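Local coordinates for protein acetyl-xylan esterase (Streptomyces lividans, PDB 2CC0) that probably removes acetyl groups from xylan as a metal-dependent family 4 carbohydrate esterase, with zinc at its active site, at residues F11-L23 with L48-H62. Numbering follows the deposited sequence. Where two conformers were deposited one is given.
Sequences FDDGPSGSTQSLL and LVRAQVDAGMWVANH. With ZN (zinc ion), chain C.
Asp13 and His62 meet at the zinc ion, which His62 grips through NE2 at 2.1 Å. A water bound to the same metal donates a hydrogen to Asp13 OD2, while Asp13 OD1, 2.8 Å from the zinc, lies in the plane of the imidazole at its edge, 3.0 Å from His62 CD2, and also accepts from Gln38. Asp12, salt-bridged to Arg100, instead approaches one face of the imidazole near the rim, its CG 3.7 Å above the plane and its carboxylate turned 42° from it. His62 ND1 is hydrogen-bonded to the Arg100 carbonyl, which limits rotation of the ring. An alanine in place of Asp13 would probably take a carboxylate ligand from the zinc and leave the water and the Gln38 amide without this acceptor.

Behind this polar end the contact is mainly apolar, though a water links Gln20 NE2 to Ala51 O. Pro15, after a cis peptide bond, lies alongside Leu48 and points the other way, CB to CB at 3.7 Å. With chi1 at -66° and the chain extended beyond, Leu23 sends CD1 against the helix, 3.5 Å from Ala51 C, and CD2 to Met57 CG beyond the helix end, at the same distance. The segments 19-23 and 48-54 run parallel, with axes 10.1 Å apart at closest approach. Parallel strands whose C-terminal ends carry Asp13 and His62 to the zinc, with His66 as third protein ligand, beside packed helices, are characteristic of the polysaccharide deacetylase fold, a distorted beta/alpha barrel.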
ATOM      1  N   PHE A  11      -2.107   3.460  15.728  1.00  7.67           N
ATOM      2  CA  PHE A  11      -1.617   4.408  16.738  1.00  7.59           C
ATOM      3  C   PHE A  11      -0.118   4.228  16.928  1.00  8.30           C
ATOM      4  O   PHE A  11       0.351   3.148  17.357  1.00  8.43           O
ATOM      5  CB  PHE A  11      -2.352   4.185  18.082  1.00  8.17           C
ATOM      6  CG  PHE A  11      -3.831   4.378  17.983  1.00  6.87           C
ATOM      7  CD1 PHE A  11      -4.376   5.652  18.119  1.00  8.76           C
ATOM      8  CD2 PHE A  11      -4.686   3.295  17.695  1.00  6.83           C
ATOM      9  CE1 PHE A  11      -5.731   5.849  18.020  1.00  9.62           C
ATOM     10  CE2 PHE A  11      -6.044   3.485  17.587  1.00  8.57           C
ATOM     11  CZ  PHE A  11      -6.580   4.778  17.728  1.00  8.71           C
ATOM     12  N   ASP A  12       0.631   5.276  16.576  1.00  8.46           N
ATOM     13  CA  ASP A  12       2.079   5.284  16.728  1.00  8.85           C
ATOM     14  C   ASP A  12       2.563   5.773  18.101  1.00  9.32           C
ATOM     15  O   ASP A  12       1.906   6.607  18.757  1.00  9.39           O
ATOM     16  CB  ASP A  12       2.712   6.191  15.677  1.00 11.08           C
ATOM     17  CG  ASP A  12       2.717   5.580  14.285  1.00 11.77           C
ATOM     18  OD1 ASP A  12       2.119   4.513  14.063  1.00 13.07           O
ATOM     19  OD2 ASP A  12       3.314   6.221  13.391  1.00 16.01           O
ATOM     20  N   ASP A  13       3.702   5.205  18.500  1.00  9.10           N
ATOM     21  CA  ASP A  13       4.622   5.765  19.517  1.00 10.31           C
ATOM     22  C   ASP A  13       4.386   5.361  20.958  1.00 11.16           C
ATOM     23  O   ASP A  13       4.966   5.962  21.905  1.00 12.94           O
ATOM     24  CB  ASP A  13       4.730   7.292  19.438  1.00 10.78           C
ATOM     25  CG  ASP A  13       5.444   7.759  18.211  1.00 14.35           C
ATOM     26  OD1 ASP A  13       6.353   7.033  17.735  1.00 13.96           O
ATOM     27  OD2 ASP A  13       5.099   8.883  17.750  1.00 19.06           O
ATOM     28  N   GLY A  14       3.582   4.343  21.139  1.00 10.48           N
ATOM     29  CA  GLY A  14       3.412   3.806  22.486  1.00 10.10           C
ATOM     30  C   GLY A  14       4.370   2.666  22.743  1.00  9.85           C
ATOM     31  O   GLY A  14       5.277   2.373  21.943  1.00  9.13           O
ATOM     32  N   PRO A  15       4.165   1.979  23.870  1.00 10.27           N
ATOM     33  CA  PRO A  15       3.163   2.411  24.856  1.00 10.34           C
ATOM     34  C   PRO A  15       3.738   3.406  25.860  1.00 11.20           C
ATOM     35  O   PRO A  15       4.908   3.781  25.759  1.00 13.26           O
ATOM     36  CB  PRO A  15       2.911   1.125  25.677  1.00 11.38           C
ATOM     37  CG  PRO A  15       3.979   0.157  25.322  1.00 12.65           C
ATOM     38  CD  PRO A  15       4.842   0.723  24.222  1.00 10.49           C
ATOM     39  N   SER A  16       2.899   3.928  26.740  1.00 11.92           N
ATOM     40  CA  SER A  16       2.987   5.273  27.338  1.00 11.82           C
ATOM     41  C   SER A  16       1.972   5.303  28.475  1.00 11.78           C
ATOM     42  O   SER A  16       1.097   4.423  28.577  1.00 11.62           O
ATOM     43  CB  SER A  16       2.822   6.464  26.420  1.00 11.63           C
ATOM     44  OG  SER A  16       1.478   6.827  26.363  1.00 13.63           O
ATOM     45  N   GLY A  17       2.067   6.312  29.339  1.00 12.68           N
ATOM     46  CA  GLY A  17       1.013   6.524  30.327  1.00 13.68           C
ATOM     47  C   GLY A  17      -0.402   6.795  29.815  1.00 14.45           C
ATOM     48  O   GLY A  17      -1.350   6.828  30.608  1.00 15.87           O
ATOM     49  N   SER A  18      -0.550   7.012  28.499  1.00 13.85           N
ATOM     50  CA  SER A  18      -1.838   7.247  27.847  0.50 14.12           C
ATOM     51  C   SER A  18      -2.456   5.968  27.294  1.00 13.35           C
ATOM     52  O   SER A  18      -3.638   5.946  26.928  1.00 13.71           O
ATOM     53  CB  SER A  18      -1.677   8.236  26.681  0.50 13.92           C
ATOM     54  OG  SER A  18      -0.998   9.407  27.089  0.50 15.44           O
ATOM     55  N   THR A  19      -1.657   4.911  27.215  1.00 12.23           N
ATOM     56  CA  THR A  19      -2.074   3.708  26.491  1.00 11.00           C
ATOM     57  C   THR A  19      -3.284   3.010  27.089  1.00 11.85           C
ATOM     58  O   THR A  19      -4.233   2.687  26.351  1.00 11.03           O
ATOM     59  CB  THR A  19      -0.904   2.729  26.373  1.00 10.65           C
ATOM     60  OG1 THR A  19       0.172   3.405  25.702  1.00  8.89           O
ATOM     61  CG2 THR A  19      -1.309   1.443  25.591  1.00 11.36           C
ATOM     62  N   GLN A  20      -3.270   2.756  28.403  1.00 12.77           N
ATOM     63  CA  GLN A  20      -4.410   2.012  28.962  1.00 13.46           C
ATOM     64  C   GLN A  20      -5.756   2.726  28.734  1.00 13.38           C
ATOM     65  O   GLN A  20      -6.751   2.074  28.387  1.00 14.02           O
ATOM     66  CB  GLN A  20      -4.224   1.674  30.444  1.00 14.60           C
ATOM     67  CG  GLN A  20      -5.256   0.650  30.942  1.00 17.16           C
ATOM     68  CD  GLN A  20      -5.112  -0.744  30.286  1.00 18.58           C
ATOM     69  OE1 GLN A  20      -4.157  -1.466  30.563  1.00 22.08           O
ATOM     70  NE2 GLN A  20      -6.068  -1.118  29.422  1.00 17.79           N
ATOM     71  N   SER A  21      -5.794   4.053  28.918  1.00 13.19           N
ATOM     72  CA  SER A  21      -7.019   4.826  28.677  1.00 13.76           C
ATOM     73  C   SER A  21      -7.490   4.697  27.227  1.00 13.06           C
ATOM     74  O   SER A  21      -8.673   4.503  26.975  1.00 13.23           O
ATOM     75  CB  SER A  21      -6.805   6.300  29.020  1.00 14.80           C
ATOM     76  OG  SER A  21      -6.632   6.450  30.428  1.00 18.59           O
ATOM     77  N   LEU A  22      -6.539   4.767  26.291  1.00 11.65           N
ATOM     78  CA  LEU A  22      -6.848   4.588  24.882  1.00 11.54           C
ATOM     79  C   LEU A  22      -7.395   3.187  24.603  1.00 10.72           C
ATOM     80  O   LEU A  22      -8.396   3.035  23.905  1.00 11.19           O
ATOM     81  CB  LEU A  22      -5.587   4.841  24.036  1.00 10.95           C
ATOM     82  CG  LEU A  22      -5.704   4.749  22.499  1.00 11.74           C
ATOM     83  CD1 LEU A  22      -6.764   5.716  21.953  1.00 12.94           C
ATOM     84  CD2 LEU A  22      -4.333   5.017  21.856  1.00 12.51           C
ATOM     85  N   LEU A  23      -6.737   2.170  25.158  1.00 10.26           N
ATOM     86  CA  LEU A  23      -7.185   0.797  24.925  1.00 10.97           C
ATOM     87  C   LEU A  23      -8.598   0.591  25.466  1.00 12.05           C
ATOM     88  O   LEU A  23      -9.434  -0.042  24.812  1.00 11.76           O
ATOM     89  CB  LEU A  23      -6.224  -0.201  25.588  1.00 10.25           C
ATOM     90  CG  LEU A  23      -4.806  -0.270  25.041  1.00  9.97           C
ATOM     91  CD1 LEU A  23      -3.997  -1.277  25.894  1.00 10.67           C
ATOM     92  CD2 LEU A  23      -4.789  -0.689  23.564  1.00 10.38           C
ATOM     93  N   LEU A  48       2.282  -3.158  29.454  1.00 11.72           N
ATOM     94  CA  LEU A  48       1.411  -2.381  28.547  1.00 10.98           C
ATOM     95  C   LEU A  48       1.416  -2.948  27.138  1.00 10.86           C
ATOM     96  O   LEU A  48       0.406  -2.842  26.421  1.00 10.61           O
ATOM     97  CB  LEU A  48       1.782  -0.894  28.517  1.00 12.14           C
ATOM     98  CG  LEU A  48       1.350  -0.102  29.740  1.00 13.26           C
ATOM     99  CD1 LEU A  48       1.903   1.326  29.666  1.00 14.94           C
ATOM    100  CD2 LEU A  48      -0.175  -0.101  29.910  1.00 14.43           C
ATOM    101  N   VAL A  49       2.523  -3.563  26.739  1.00 10.02           N
ATOM    102  CA  VAL A  49       2.535  -4.273  25.446  1.00 10.39           C
ATOM    103  C   VAL A  49       1.482  -5.387  25.467  1.00 10.09           C
ATOM    104  O   VAL A  49       0.664  -5.522  24.529  1.00 11.03           O
ATOM    105  CB  VAL A  49       3.900  -4.862  25.114  1.00 10.59           C
ATOM    106  CG1 VAL A  49       3.843  -5.673  23.813  1.00 11.81           C
ATOM    107  CG2 VAL A  49       4.968  -3.743  25.004  1.00 11.03           C
ATOM    108  N   ARG A  50       1.497  -6.177  26.540  1.00 10.42           N
ATOM    109  CA  ARG A  50       0.475  -7.221  26.738  1.00 11.37           C
ATOM    110  C   ARG A  50      -0.938  -6.642  26.817  1.00 10.66           C
ATOM    111  O   ARG A  50      -1.889  -7.261  26.318  1.00 10.96           O
ATOM    112  CB  ARG A  50       0.744  -8.022  28.020  1.00 12.97           C
ATOM    113  CG  ARG A  50       1.760  -9.132  27.835  1.00 16.07           C
ATOM    114  CD  ARG A  50       1.364 -10.167  26.746  1.00 18.22           C
ATOM    115  NE  ARG A  50       0.039 -10.788  26.886  1.00 19.99           N
ATOM    116  CZ  ARG A  50      -0.397 -11.756  26.081  1.00 19.50           C
ATOM    117  NH1 ARG A  50       0.394 -12.223  25.112  1.00 16.57           N
ATOM    118  NH2 ARG A  50      -1.612 -12.282  26.242  1.00 21.36           N
ATOM    119  N   ALA A  51      -1.081  -5.467  27.436  1.00  9.63           N
ATOM    120  CA  ALA A  51      -2.408  -4.855  27.582  1.00  9.64           C
ATOM    121  C   ALA A  51      -2.991  -4.565  26.193  1.00  9.61           C
ATOM    122  O   ALA A  51      -4.177  -4.736  25.964  1.00  9.12           O
ATOM    123  CB  ALA A  51      -2.354  -3.589  28.437  1.00 11.23           C
ATOM    124  N   GLN A  52      -2.118  -4.198  25.256  1.00  8.52           N
ATOM    125  CA  GLN A  52      -2.589  -3.959  23.878  1.00  9.30           C
ATOM    126  C   GLN A  52      -3.160  -5.238  23.278  1.00  9.18           C
ATOM    127  O   GLN A  52      -4.241  -5.237  22.669  1.00  9.43           O
ATOM    128  CB  GLN A  52      -1.462  -3.421  23.001  1.00  9.06           C
ATOM    129  CG  GLN A  52      -0.947  -2.084  23.484  1.00  9.00           C
ATOM    130  CD  GLN A  52       0.370  -1.712  22.827  1.00  9.55           C
ATOM    131  OE1 GLN A  52       1.215  -2.580  22.485  1.00 11.73           O
ATOM    132  NE2 GLN A  52       0.548  -0.427  22.617  1.00  7.72           N
ATOM    133  N   VAL A  53      -2.426  -6.329  23.454  1.00  8.72           N
ATOM    134  CA  VAL A  53      -2.878  -7.648  22.954  1.00  9.40           C
ATOM    135  C   VAL A  53      -4.211  -8.032  23.598  1.00  8.98           C
ATOM    136  O   VAL A  53      -5.174  -8.451  22.902  1.00 10.15           O
ATOM    137  CB  VAL A  53      -1.807  -8.735  23.192  1.00  9.56           C
ATOM    138  CG1 VAL A  53      -2.298 -10.121  22.707  1.00 12.20           C
ATOM    139  CG2 VAL A  53      -0.477  -8.336  22.503  1.00 10.94           C
ATOM    140  N   ASP A  54      -4.281  -7.894  24.921  1.00  9.07           N
ATOM    141  CA  ASP A  54      -5.494  -8.280  25.668  1.00  9.80           C
ATOM    142  C   ASP A  54      -6.715  -7.417  25.357  1.00 10.05           C
ATOM    143  O   ASP A  54      -7.869  -7.843  25.567  1.00 10.34           O
ATOM    144  CB  ASP A  54      -5.190  -8.250  27.164  1.00  9.75           C
ATOM    145  CG  ASP A  54      -4.257  -9.386  27.595  1.00 11.36           C
ATOM    146  OD1 ASP A  54      -4.057 -10.375  26.838  1.00 13.27           O
ATOM    147  OD2 ASP A  54      -3.723  -9.273  28.723  1.00 15.50           O
ATOM    148  N   ALA A  55      -6.461  -6.218  24.825  1.00 10.77           N
ATOM    149  CA  ALA A  55      -7.528  -5.316  24.382  1.00 11.29           C
ATOM    150  C   ALA A  55      -8.030  -5.635  22.972  1.00 11.50           C
ATOM    151  O   ALA A  55      -9.024  -5.057  22.528  1.00 12.74           O
ATOM    152  CB  ALA A  55      -7.052  -3.888  24.464  1.00 11.73           C
ATOM    153  N   GLY A  56      -7.332  -6.546  22.273  1.00 10.63           N
ATOM    154  CA  GLY A  56      -7.710  -6.952  20.917  1.00 11.25           C
ATOM    155  C   GLY A  56      -6.941  -6.195  19.849  1.00 10.49           C
ATOM    156  O   GLY A  56      -7.352  -6.182  18.690  1.00 11.30           O
ATOM    157  N   MET A  57      -5.810  -5.601  20.224  1.00  9.85           N
ATOM    158  CA  MET A  57      -4.977  -4.861  19.227  1.00  8.51           C
ATOM    159  C   MET A  57      -3.911  -5.775  18.613  1.00  9.04           C
ATOM    160  O   MET A  57      -3.585  -6.826  19.175  1.00  9.23           O
ATOM    161  CB  MET A  57      -4.271  -3.652  19.874  1.00  9.14           C
ATOM    162  CG  MET A  57      -5.195  -2.740  20.715  1.00  8.99           C
ATOM    163  SD  MET A  57      -6.616  -2.150  19.769  1.00 11.48           S
ATOM    164  CE  MET A  57      -7.936  -2.141  21.004  1.00 10.86           C
ATOM    165  N   TRP A  58      -3.356  -5.347  17.480  1.00  8.13           N
ATOM    166  CA  TRP A  58      -2.168  -5.960  16.865  1.00  8.54           C
ATOM    167  C   TRP A  58      -1.021  -5.025  17.177  1.00  8.85           C
ATOM    168  O   TRP A  58      -1.218  -3.812  17.299  1.00 10.09           O
ATOM    169  CB  TRP A  58      -2.354  -6.134  15.359  1.00 10.73           C
ATOM    170  CG  TRP A  58      -3.564  -6.980  15.096  1.00 11.48           C
ATOM    171  CD1 TRP A  58      -3.641  -8.344  15.187  1.00 14.69           C
ATOM    172  CD2 TRP A  58      -4.886  -6.518  14.770  1.00 11.92           C
ATOM    173  NE1 TRP A  58      -4.941  -8.767  14.919  1.00 15.53           N
ATOM    174  CE2 TRP A  58      -5.720  -7.666  14.663  1.00 13.63           C
ATOM    175  CE3 TRP A  58      -5.446  -5.257  14.554  1.00 10.66           C
ATOM    176  CZ2 TRP A  58      -7.092  -7.581  14.334  1.00 13.04           C
ATOM    177  CZ3 TRP A  58      -6.813  -5.169  14.234  1.00 13.37           C
ATOM    178  CH2 TRP A  58      -7.624  -6.333  14.134  1.00 13.31           C
ATOM    179  N   VAL A  59       0.158  -5.592  17.357  1.00  7.78           N
ATOM    180  CA  VAL A  59       1.324  -4.794  17.757  1.00  7.71           C
ATOM    181  C   VAL A  59       2.343  -4.875  16.619  1.00  7.84           C
ATOM    182  O   VAL A  59       2.632  -5.963  16.092  1.00  8.33           O
ATOM    183  CB  VAL A  59       1.962  -5.321  19.070  1.00  8.09           C
ATOM    184  CG1 VAL A  59       3.101  -4.382  19.491  1.00  9.52           C
ATOM    185  CG2 VAL A  59       0.885  -5.434  20.160  1.00  8.92           C
ATOM    186  N   ALA A  60       2.877  -3.714  16.257  1.00  7.22           N
ATOM    187  CA  ALA A  60       3.783  -3.594  15.132  1.00  5.97           C
ATOM    188  C   ALA A  60       5.010  -2.760  15.494  1.00  6.47           C
ATOM    189  O   ALA A  60       5.081  -2.178  16.580  1.00  7.40           O
ATOM    190  CB  ALA A  60       3.056  -3.015  13.910  1.00  6.67           C
ATOM    191  N   ASN A  61       5.987  -2.786  14.592  1.00  6.08           N
ATOM    192  CA  ASN A  61       7.349  -2.243  14.831  1.00  6.37           C
ATOM    193  C   ASN A  61       7.451  -0.799  14.340  1.00  6.38           C
ATOM    194  O   ASN A  61       7.149  -0.524  13.164  1.00  7.05           O
ATOM    195  CB  ASN A  61       8.348  -3.174  14.098  1.00  7.12           C
ATOM    196  CG  ASN A  61       9.823  -2.842  14.340  1.00  7.68           C
ATOM    197  OD1 ASN A  61      10.241  -1.679  14.367  1.00  7.54           O
ATOM    198  ND2 ASN A  61      10.640  -3.908  14.414  1.00  7.83           N
ATOM    199  N   HIS A  62       7.894   0.111  15.214  1.00  6.88           N
ATOM    200  CA  HIS A  62       8.026   1.526  14.846  1.00  7.36           C
ATOM    201  C   HIS A  62       9.458   2.046  15.134  1.00  7.40           C
ATOM    202  O   HIS A  62       9.635   3.240  15.384  1.00  8.48           O
ATOM    203  CB  HIS A  62       6.965   2.375  15.553  1.00  8.12           C
ATOM    204  CG  HIS A  62       6.779   3.753  14.975  1.00  8.08           C
ATOM    205  ND1 HIS A  62       6.818   4.029  13.618  1.00  9.29           N
ATOM    206  CD2 HIS A  62       6.486   4.923  15.583  1.00  9.04           C
ATOM    207  CE1 HIS A  62       6.587   5.321  13.422  1.00  9.63           C
ATOM    208  NE2 HIS A  62       6.384   5.886  14.598  1.00  8.60           N
TER
HETATM  209 ZN    ZN C 200       6.255   7.932  15.069  0.50 12.92          ZN
HETATM  210  O   HOH W   1       5.439   9.810  15.423  1.00 29.49           O
HETATM  211  O   HOH W   2      -5.986  -4.104  28.038  1.00 19.29           O